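Local atomic coordinates of DUF416 domain-containing protein (Shewanella baltica, PDB entry 2Q9R), a protein that is of unknown function but, as a DUF416 family member, forms an all-helical subunit of a two-chain assembly and holds benzoic acid in a pocket. Residues Q36-S39 with E43-D46; R30-Y35 with A48-A53; K13-P18 with E167-N172. One frame throughout, in Å; residues are numbered along the deposited sequence. Where two conformers were deposited one is given.

How the contacts relate
All three contacts draw on helix 17-42, and along the chain they sit one within another: 36-39 with 43-46 lies inside the span from 30-35 to 48-53, which lies inside that from 13-18 to 167-172. Contacts 1 and 2 are neighbours, centres about 10 Å apart, and touch where Tyr35 OH packs on Gly45 CA; together they make the turn and the flank of the hairpin of helices 17-42 and 47-62. Contact 3 lies across the centre of the chain, about 33 and about 24 Å from contacts 1 and 2 between centres, where the turn leading into helix 17-42 meets the end of helix 153-170. Helix 17-42 thus links the benzoic acid pocket to the chain's far side.

Contact 1 (Q36-S39 with E43-D46). With BEZ (benzoic acid), chain E.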
loop_
_atom_site.group_PDB
_atom_site.type_symbol
_atom_site.label_atom_id
_atom_site.label_comp_id
_atom_site.label_asym_id
_atom_site.label_seq_id
_atom_site.Cartn_x
_atom_site.Cartn_y
_atom_site.Cartn_z
ATOM N N GLN A 36 0.696 -3.826 17.075
ATOM C CA GLN A 36 2.081 -4.032 17.459
ATOM C C GLN A 36 2.927 -2.807 17.115
ATOM O O GLN A 36 3.741 -2.359 17.926
ATOM C CB GLN A 36 2.650 -5.278 16.781
ATOM C CG GLN A 36 2.092 -6.571 17.346
ATOM C CD GLN A 36 2.441 -7.760 16.506
ATOM O OE1 GLN A 36 2.402 -7.691 15.288
ATOM N NE2 GLN A 36 2.751 -8.875 17.149
ATOM N N LEU A 37 2.752 -2.286 15.914
ATOM C CA LEU A 37 3.549 -1.149 15.480
ATOM C C LEU A 37 3.235 0.086 16.351
ATOM O O LEU A 37 4.123 0.742 16.863
ATOM C CB LEU A 37 3.325 -0.842 13.991
ATOM C CG LEU A 37 4.265 0.269 13.412
ATOM C CD1 LEU A 37 5.734 -0.115 13.593
ATOM C CD2 LEU A 37 3.916 0.617 11.951
ATOM N N PHE A 38 1.955 0.398 16.501
ATOM C CA PHE A 38 1.545 1.515 17.321
ATOM C C PHE A 38 2.124 1.428 18.744
ATOM O O PHE A 38 2.601 2.418 19.313
ATOM C CB PHE A 38 0.025 1.604 17.373
ATOM C CG PHE A 38 -0.477 2.553 18.429
ATOM C CD1 PHE A 38 -0.354 3.914 18.246
ATOM C CD2 PHE A 38 -1.042 2.090 19.605
ATOM C CE1 PHE A 38 -0.806 4.783 19.184
ATOM C CE2 PHE A 38 -1.498 2.991 20.578
ATOM C CZ PHE A 38 -1.384 4.326 20.360
ATOM N N SER A 39 2.038 0.240 19.313
ATOM C CA SER A 39 2.389 0.018 20.696
ATOM C C SER A 39 3.862 0.278 20.910
ATOM O O SER A 39 4.278 0.840 21.935
ATOM C CB SER A 39 2.043 -1.435 21.095
ATOM O OG SER A 39 2.557 -1.739 22.377
ATOM N N GLU A 43 4.643 3.671 22.567
ATOM C CA GLU A 43 4.940 3.169 23.921
ATOM C C GLU A 43 3.647 3.052 24.719
ATOM O O GLU A 43 3.505 3.642 25.782
ATOM C CB GLU A 43 5.973 4.054 24.610
ATOM C CG GLU A 43 7.235 4.230 23.778
ATOM C CD GLU A 43 8.317 5.058 24.454
ATOM O OE1 GLU A 43 8.255 6.309 24.402
ATOM O OE2 GLU A 43 9.246 4.444 25.020
ATOM N N PHE A 44 2.694 2.325 24.137
ATOM C CA PHE A 44 1.396 2.091 24.736
ATOM C C PHE A 44 1.010 0.621 24.643
ATOM O O PHE A 44 1.157 0.001 23.600
ATOM C CB PHE A 44 0.285 2.930 24.075
ATOM C CG PHE A 44 -1.080 2.653 24.664
ATOM C CD1 PHE A 44 -1.517 3.357 25.770
ATOM C CD2 PHE A 44 -1.874 1.610 24.169
ATOM C CE1 PHE A 44 -2.742 3.052 26.350
ATOM C CE2 PHE A 44 -3.088 1.293 24.753
ATOM C CZ PHE A 44 -3.528 2.023 25.836
ATOM N N GLY A 45 0.508 0.079 25.747
ATOM C CA GLY A 45 -0.250 -1.167 25.733
ATOM C C GLY A 45 0.619 -2.395 25.664
ATOM O O GLY A 45 1.847 -2.319 25.619
ATOM N N ASP A 46 -0.030 -3.537 25.630
ATOM C CA ASP A 46 0.666 -4.803 25.602
ATOM C C ASP A 46 0.078 -5.728 24.521
ATOM O O ASP A 46 -0.980 -6.338 24.737
ATOM C CB ASP A 46 0.531 -5.468 26.983
ATOM C CG ASP A 46 1.216 -6.811 27.036
ATOM O OD1 ASP A 46 1.947 -7.201 26.098
ATOM O OD2 ASP A 46 1.066 -7.462 28.060
HETATM C C BEZ E . 1.066 4.517 10.392
HETATM O O1 BEZ E . 1.267 4.250 9.164
HETATM O O2 BEZ E . 1.151 5.695 10.857
HETATM C C1 BEZ E . 0.736 3.408 11.330
HETATM C C2 BEZ E . 1.265 3.406 12.643
HETATM C C3 BEZ E . 0.940 2.348 13.490
HETATM C C4 BEZ E . 0.101 1.329 13.047
HETATM C C5 BEZ E . -0.412 1.342 11.749
HETATM C C6 BEZ E . -0.105 2.400 10.875
#
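Phe38 lays the CE2 corner of its ring against Phe44, where CB and CD2 both lie 3.9 Å from Phe38 CE2. The two side chains slant across one another, and Phe44 CD2 comes in at the edge of the Phe38 ring, near its plane. Beside the rings, the polar work falls to Ser39. Its OG stands anti to the backbone N (chi1 171°), which sets the hydroxyl within reach of Phe44 O, to which it donates a short 2.5 Å bond, tilted 33° from the carbonyl plane. In return, Phe44 N donates to Ser39 O at 3.1 Å, in the carbonyl plane and on a lone pair. This bond closes over the end of helix 17-42, where Glu43 takes a positive phi and leaves the helical path. On another side of the helix, Leu37 CD2 packs 3.8 Å from C3 of the benzoic acid, whose carboxyl group is hydrogen-bonded by Ser136 and His152 of the second subunit. Phe87 meets the Phe38 ring edge-to-face. With Ser39 buried, bonding both its hydroxyl and its carbonyl to one residue, Phe44, gives both groups a partner and probably fixes the direction in which the chain leaves the helix.

Contact 2 (R30-Y35 with A48-A53); sequences RMLPNY and AVLSTA
Ala48 O is gripped twice by one residue: Thr52 OG1 donates to it at 2.7 Å and Thr52 N at 2.9 Å, reaching it from opposite faces of its plane. That pair probably helps hold this first turn of helix 47-62. Across the interface Leu50 carries most of the contact. Its CD1 sits over the centre of the Tyr35 ring, 3.8 Å from the centroid and 9° off the normal, a clear CH-pi contact, while CD2 reaches 3.5 Å from Tyr35 CG over the same face. With chi1 at -173° the ring is carried out beside Leu50, and the hydroxyl at its far end is hydrogen-bonded to Asn80 O. With a leucine in place of Tyr35, the carbonyl of Asn80 would probably lose its hydroxyl mate and Leu50 CD1 the flat face it rests on. One turn back, Leu32 CD1 meets Leu50 CB at 3.9 Å. Pro33 brings a kink into this helix, and Asn34 N bonds to Met31 O instead of a residue four back. The axes of the two short segments approach to 10.4 Å at 169°, the layout of an antiparallel helical hairpin, here of helices 17-42 and 47-62 within an all-helical fold.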
loop_
_atom_site.group_PDB
_atom_site.type_symbol
_atom_site.label_atom_id
_atom_site.label_comp_id
_atom_site.label_asym_id
_atom_site.label_seq_id
_atom_site.Cartn_x
_atom_site.Cartn_y
_atom_site.Cartn_z
ATOM N N ARG A 30 -5.169 -10.746 11.049
ATOM C CA ARG A 30 -4.489 -9.941 10.059
ATOM C C ARG A 30 -4.214 -8.484 10.492
ATOM O O ARG A 30 -3.237 -7.885 10.070
ATOM C CB ARG A 30 -5.330 -10.019 8.763
ATOM C CG ARG A 30 -4.809 -9.271 7.590
ATOM C CD ARG A 30 -5.473 -9.791 6.316
ATOM N NE ARG A 30 -5.321 -8.899 5.196
ATOM C CZ ARG A 30 -6.209 -7.975 4.813
ATOM N NH1 ARG A 30 -7.353 -7.785 5.464
ATOM N NH2 ARG A 30 -5.946 -7.230 3.762
HETATM N N MSE A 31 -5.062 -7.947 11.358
HETATM C CA MSE A 31 -4.898 -6.616 11.928
HETATM C C MSE A 31 -3.798 -6.476 13.014
HETATM O O MSE A 31 -3.364 -5.350 13.316
HETATM C CB MSE A 31 -6.223 -6.194 12.578
HETATM C CG MSE A 31 -7.450 -6.092 11.655
HETATM SE SE MSE A 31 -9.051 -5.856 12.709
HETATM C CE MSE A 31 -10.281 -6.583 11.515
ATOM N N LEU A 32 -3.338 -7.583 13.604
ATOM C CA LEU A 32 -2.420 -7.491 14.730
ATOM C C LEU A 32 -1.182 -6.574 14.548
ATOM O O LEU A 32 -0.796 -5.852 15.469
ATOM C CB LEU A 32 -1.981 -8.893 15.149
ATOM C CG LEU A 32 -1.083 -9.048 16.368
ATOM C CD1 LEU A 32 -1.745 -8.402 17.629
ATOM C CD2 LEU A 32 -0.755 -10.546 16.617
ATOM N N PRO A 33 -0.501 -6.661 13.403
ATOM C CA PRO A 33 0.666 -5.783 13.214
ATOM C C PRO A 33 0.402 -4.298 13.435
ATOM O O PRO A 33 1.292 -3.559 13.855
ATOM C CB PRO A 33 1.064 -6.059 11.780
ATOM C CG PRO A 33 0.630 -7.482 11.555
ATOM C CD PRO A 33 -0.688 -7.563 12.250
ATOM N N ASN A 34 -0.815 -3.858 13.144
ATOM C CA ASN A 34 -1.162 -2.491 13.358
ATOM C C ASN A 34 -1.033 -2.140 14.844
ATOM O O ASN A 34 -0.506 -1.092 15.203
ATOM C CB ASN A 34 -2.585 -2.228 12.875
ATOM C CG ASN A 34 -2.769 -2.429 11.372
ATOM O OD1 ASN A 34 -1.835 -2.296 10.555
ATOM N ND2 ASN A 34 -4.004 -2.758 10.995
ATOM N N TYR A 35 -1.538 -3.005 15.711
ATOM C CA TYR A 35 -1.477 -2.756 17.163
ATOM C C TYR A 35 -0.022 -2.840 17.612
ATOM O O TYR A 35 0.483 -1.970 18.331
ATOM C CB TYR A 35 -2.404 -3.688 17.939
ATOM C CG TYR A 35 -2.457 -3.321 19.379
ATOM C CD1 TYR A 35 -1.420 -3.701 20.252
ATOM C CD2 TYR A 35 -3.510 -2.558 19.887
ATOM C CE1 TYR A 35 -1.426 -3.342 21.538
ATOM C CE2 TYR A 35 -3.546 -2.213 21.220
ATOM C CZ TYR A 35 -2.507 -2.606 22.036
ATOM O OH TYR A 35 -2.537 -2.224 23.333
ATOM N N ALA A 48 0.640 -8.676 23.633
ATOM C CA ALA A 48 0.445 -10.064 24.069
ATOM C C ALA A 48 -0.984 -10.318 24.559
ATOM O O ALA A 48 -1.476 -11.452 24.551
ATOM C CB ALA A 48 1.448 -10.403 25.167
ATOM N N VAL A 49 -1.655 -9.265 25.014
ATOM C CA VAL A 49 -3.060 -9.388 25.419
ATOM C C VAL A 49 -3.943 -9.726 24.213
ATOM O O VAL A 49 -4.864 -10.572 24.314
ATOM C CB VAL A 49 -3.562 -8.109 26.162
ATOM C CG1 VAL A 49 -5.071 -8.035 26.137
ATOM C CG2 VAL A 49 -2.999 -8.058 27.605
ATOM N N LEU A 50 -3.645 -9.087 23.077
ATOM C CA LEU A 50 -4.336 -9.342 21.821
ATOM C C LEU A 50 -3.927 -10.698 21.255
ATOM O O LEU A 50 -4.788 -11.444 20.814
ATOM C CB LEU A 50 -4.066 -8.254 20.785
ATOM C CG LEU A 50 -4.737 -6.882 20.898
ATOM C CD1 LEU A 50 -4.136 -6.118 22.109
ATOM C CD2 LEU A 50 -4.572 -6.110 19.606
ATOM N N SER A 51 -2.633 -11.038 21.270
ATOM C CA SER A 51 -2.226 -12.326 20.714
ATOM C C SER A 51 -2.749 -13.505 21.544
ATOM O O SER A 51 -3.067 -14.540 20.974
ATOM C CB SER A 51 -0.707 -12.423 20.501
ATOM O OG SER A 51 0.002 -12.245 21.707
ATOM N N THR A 52 -2.853 -13.339 22.866
ATOM C CA THR A 52 -3.432 -14.358 23.732
ATOM C C THR A 52 -4.909 -14.560 23.414
ATOM O O THR A 52 -5.382 -15.684 23.317
ATOM C CB THR A 52 -3.333 -14.014 25.239
ATOM O OG1 THR A 52 -1.963 -13.847 25.607
ATOM C CG2 THR A 52 -3.911 -15.135 26.089
ATOM N N ALA A 53 -5.640 -13.464 23.284
ATOM C CA ALA A 53 -7.019 -13.537 22.849
ATOM C C ALA A 53 -7.130 -14.230 21.486
ATOM O O ALA A 53 -7.973 -15.108 21.285
ATOM C CB ALA A 53 -7.663 -12.111 22.830
#

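Contact 3 (K13-P18 with E167-N172)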
loop_
_atom_site.group_PDB
_atom_site.type_symbol
_atom_site.label_atom_id
_atom_site.label_comp_id
_atom_site.label_asym_id
_atom_site.label_seq_id
_atom_site.Cartn_x
_atom_site.Cartn_y
_atom_site.Cartn_z
ATOM N N LYS A 13 -23.515 -13.395 5.023
ATOM C CA LYS A 13 -24.627 -13.632 5.946
ATOM C C LYS A 13 -25.152 -15.086 5.859
ATOM O O LYS A 13 -25.645 -15.642 6.846
ATOM C CB LYS A 13 -25.762 -12.647 5.684
ATOM C CG LYS A 13 -25.422 -11.205 6.070
ATOM C CD LYS A 13 -26.426 -10.206 5.504
ATOM C CE LYS A 13 -26.038 -8.756 5.837
ATOM N NZ LYS A 13 -27.145 -7.784 5.522
ATOM N N ALA A 14 -25.034 -15.676 4.674
ATOM C CA ALA A 14 -25.429 -17.070 4.443
ATOM C C ALA A 14 -24.495 -18.095 5.094
ATOM O O ALA A 14 -24.858 -19.250 5.241
ATOM C CB ALA A 14 -25.564 -17.328 2.945
ATOM N N LEU A 15 -23.324 -17.683 5.541
ATOM C CA LEU A 15 -22.472 -18.587 6.315
ATOM C C LEU A 15 -23.122 -19.084 7.611
ATOM O O LEU A 15 -23.955 -18.392 8.223
ATOM C CB LEU A 15 -21.174 -17.887 6.652
ATOM C CG LEU A 15 -20.299 -17.540 5.446
ATOM C CD1 LEU A 15 -19.005 -16.914 5.946
ATOM C CD2 LEU A 15 -20.020 -18.778 4.531
ATOM N N THR A 16 -22.736 -20.286 8.036
ATOM C CA THR A 16 -23.104 -20.775 9.367
ATOM C C THR A 16 -22.304 -19.990 10.412
ATOM O O THR A 16 -21.300 -19.310 10.076
ATOM C CB THR A 16 -22.763 -22.231 9.549
ATOM O OG1 THR A 16 -21.334 -22.363 9.508
ATOM C CG2 THR A 16 -23.401 -23.067 8.457
ATOM N N LEU A 17 -22.738 -20.069 11.668
ATOM C CA LEU A 17 -22.018 -19.387 12.753
ATOM C C LEU A 17 -20.510 -19.722 12.792
ATOM O O LEU A 17 -19.683 -18.815 12.847
ATOM C CB LEU A 17 -22.686 -19.637 14.109
ATOM C CG LEU A 17 -21.962 -19.037 15.331
ATOM C CD1 LEU A 17 -22.233 -17.558 15.382
ATOM C CD2 LEU A 17 -22.353 -19.713 16.667
ATOM N N PRO A 18 -20.153 -21.013 12.775
ATOM C CA PRO A 18 -18.727 -21.367 12.767
ATOM C C PRO A 18 -17.968 -20.853 11.536
ATOM O O PRO A 18 -16.845 -20.387 11.687
ATOM C CB PRO A 18 -18.723 -22.910 12.864
ATOM C CG PRO A 18 -20.103 -23.289 13.217
ATOM C CD PRO A 18 -21.026 -22.207 12.818
ATOM N N GLU A 167 -14.537 -17.252 -0.193
ATOM C CA GLU A 167 -14.623 -18.362 -1.132
ATOM C C GLU A 167 -14.107 -19.667 -0.588
ATOM O O GLU A 167 -14.690 -20.694 -0.857
ATOM C CB GLU A 167 -13.837 -18.056 -2.408
ATOM C CG GLU A 167 -14.488 -17.027 -3.286
ATOM C CD GLU A 167 -13.570 -16.585 -4.407
ATOM O OE1 GLU A 167 -12.519 -17.241 -4.607
ATOM O OE2 GLU A 167 -13.907 -15.592 -5.086
ATOM N N ILE A 168 -12.980 -19.647 0.110
ATOM C CA ILE A 168 -12.452 -20.898 0.636
ATOM C C ILE A 168 -13.344 -21.430 1.771
ATOM O O ILE A 168 -13.611 -22.643 1.841
ATOM C CB ILE A 168 -10.930 -20.843 0.956
ATOM C CG1 ILE A 168 -10.424 -22.232 1.364
ATOM C CG2 ILE A 168 -10.569 -19.753 1.972
ATOM C CD1 ILE A 168 -8.950 -22.502 0.972
ATOM N N ILE A 169 -13.871 -20.544 2.602
ATOM C CA ILE A 169 -14.779 -20.984 3.664
ATOM C C ILE A 169 -16.091 -21.494 3.117
ATOM O O ILE A 169 -16.591 -22.527 3.569
ATOM C CB ILE A 169 -14.998 -19.854 4.710
ATOM C CG1 ILE A 169 -13.637 -19.534 5.362
ATOM C CG2 ILE A 169 -16.051 -20.214 5.757
ATOM C CD1 ILE A 169 -13.627 -18.258 6.229
ATOM N N GLU A 170 -16.640 -20.804 2.125
ATOM C CA GLU A 170 -17.950 -21.148 1.667
ATOM C C GLU A 170 -18.019 -22.428 0.837
ATOM O O GLU A 170 -19.067 -23.065 0.768
ATOM C CB GLU A 170 -18.636 -19.945 1.006
ATOM C CG GLU A 170 -18.416 -19.742 -0.418
ATOM C CD GLU A 170 -18.798 -18.321 -0.841
ATOM O OE1 GLU A 170 -19.848 -17.762 -0.411
ATOM O OE2 GLU A 170 -18.018 -17.769 -1.633
ATOM N N GLU A 171 -16.896 -22.840 0.270
ATOM C CA GLU A 171 -16.869 -24.075 -0.488
ATOM C C GLU A 171 -16.787 -25.316 0.407
ATOM O O GLU A 171 -16.787 -26.443 -0.075
ATOM C CB GLU A 171 -15.742 -24.036 -1.524
ATOM C CG GLU A 171 -14.331 -24.192 -0.979
ATOM C CD GLU A 171 -13.259 -23.978 -2.058
ATOM O OE1 GLU A 171 -13.518 -23.268 -3.071
ATOM O OE2 GLU A 171 -12.147 -24.517 -1.870
ATOM N N ASN A 172 -16.747 -25.094 1.711
ATOM C CA ASN A 172 -16.682 -26.144 2.701
ATOM C C ASN A 172 -17.918 -26.051 3.592
ATOM O O ASN A 172 -18.078 -25.078 4.338
ATOM C CB ASN A 172 -15.395 -25.977 3.520
ATOM C CG ASN A 172 -14.140 -26.196 2.674
ATOM O OD1 ASN A 172 -13.929 -27.290 2.162
ATOM N ND2 ASN A 172 -13.333 -25.150 2.491
#
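Here the chain of 13-18 leaves one helix, turns through Leu15 and Thr16 and enters the next, passing the last turn of helix 153-170 with Leu15 CA 7.0 Å from Glu170 CA. No hydrogen bond crosses; the contact is carried by Leu15. Its CG lies anti to the carbonyl carbon (chi1 -65°), and from there the CD2 branch extends to the opposing helix, 4.0 Å from Glu170 CB and 4.4 Å from Ile169 CG2. The leucine and glutamate side chains cross at about a right angle, and Leu15 CD2 meets Glu170 at CB, its aliphatic root. The glutamate's chi1 of 88° wedges CG between the backbone N and the carbonyl carbon, and the chain then runs extended to a carboxylate whose OE2 forms a salt bridge with Arg11, on helix 8-14. Ile169 points toward 13-18, and its side chain also packs on Leu22 and Phe23 of helix 17-42, so the leucine methyl touches a small apolar patch made by the turn and helices 153-170 and 17-42. Thr16 is the N-cap of helix 17-42: its side chain caps a backbone N just past Pro18, while Thr16 N is bonded by the side chain of Gln19, the reciprocal pairing of a capping box. At the end of helix 153-170 Glu171 N still bonds to Glu167 O at 3.3 Å, but Asn172 N turns to Ile169 O at 3.2 Å, a tighter three-residue step as the helix closes. The side chain of Asn172 folds back as well, ND2 making a weak bond to Ile168 O, with a bent N-H...O angle of 119°.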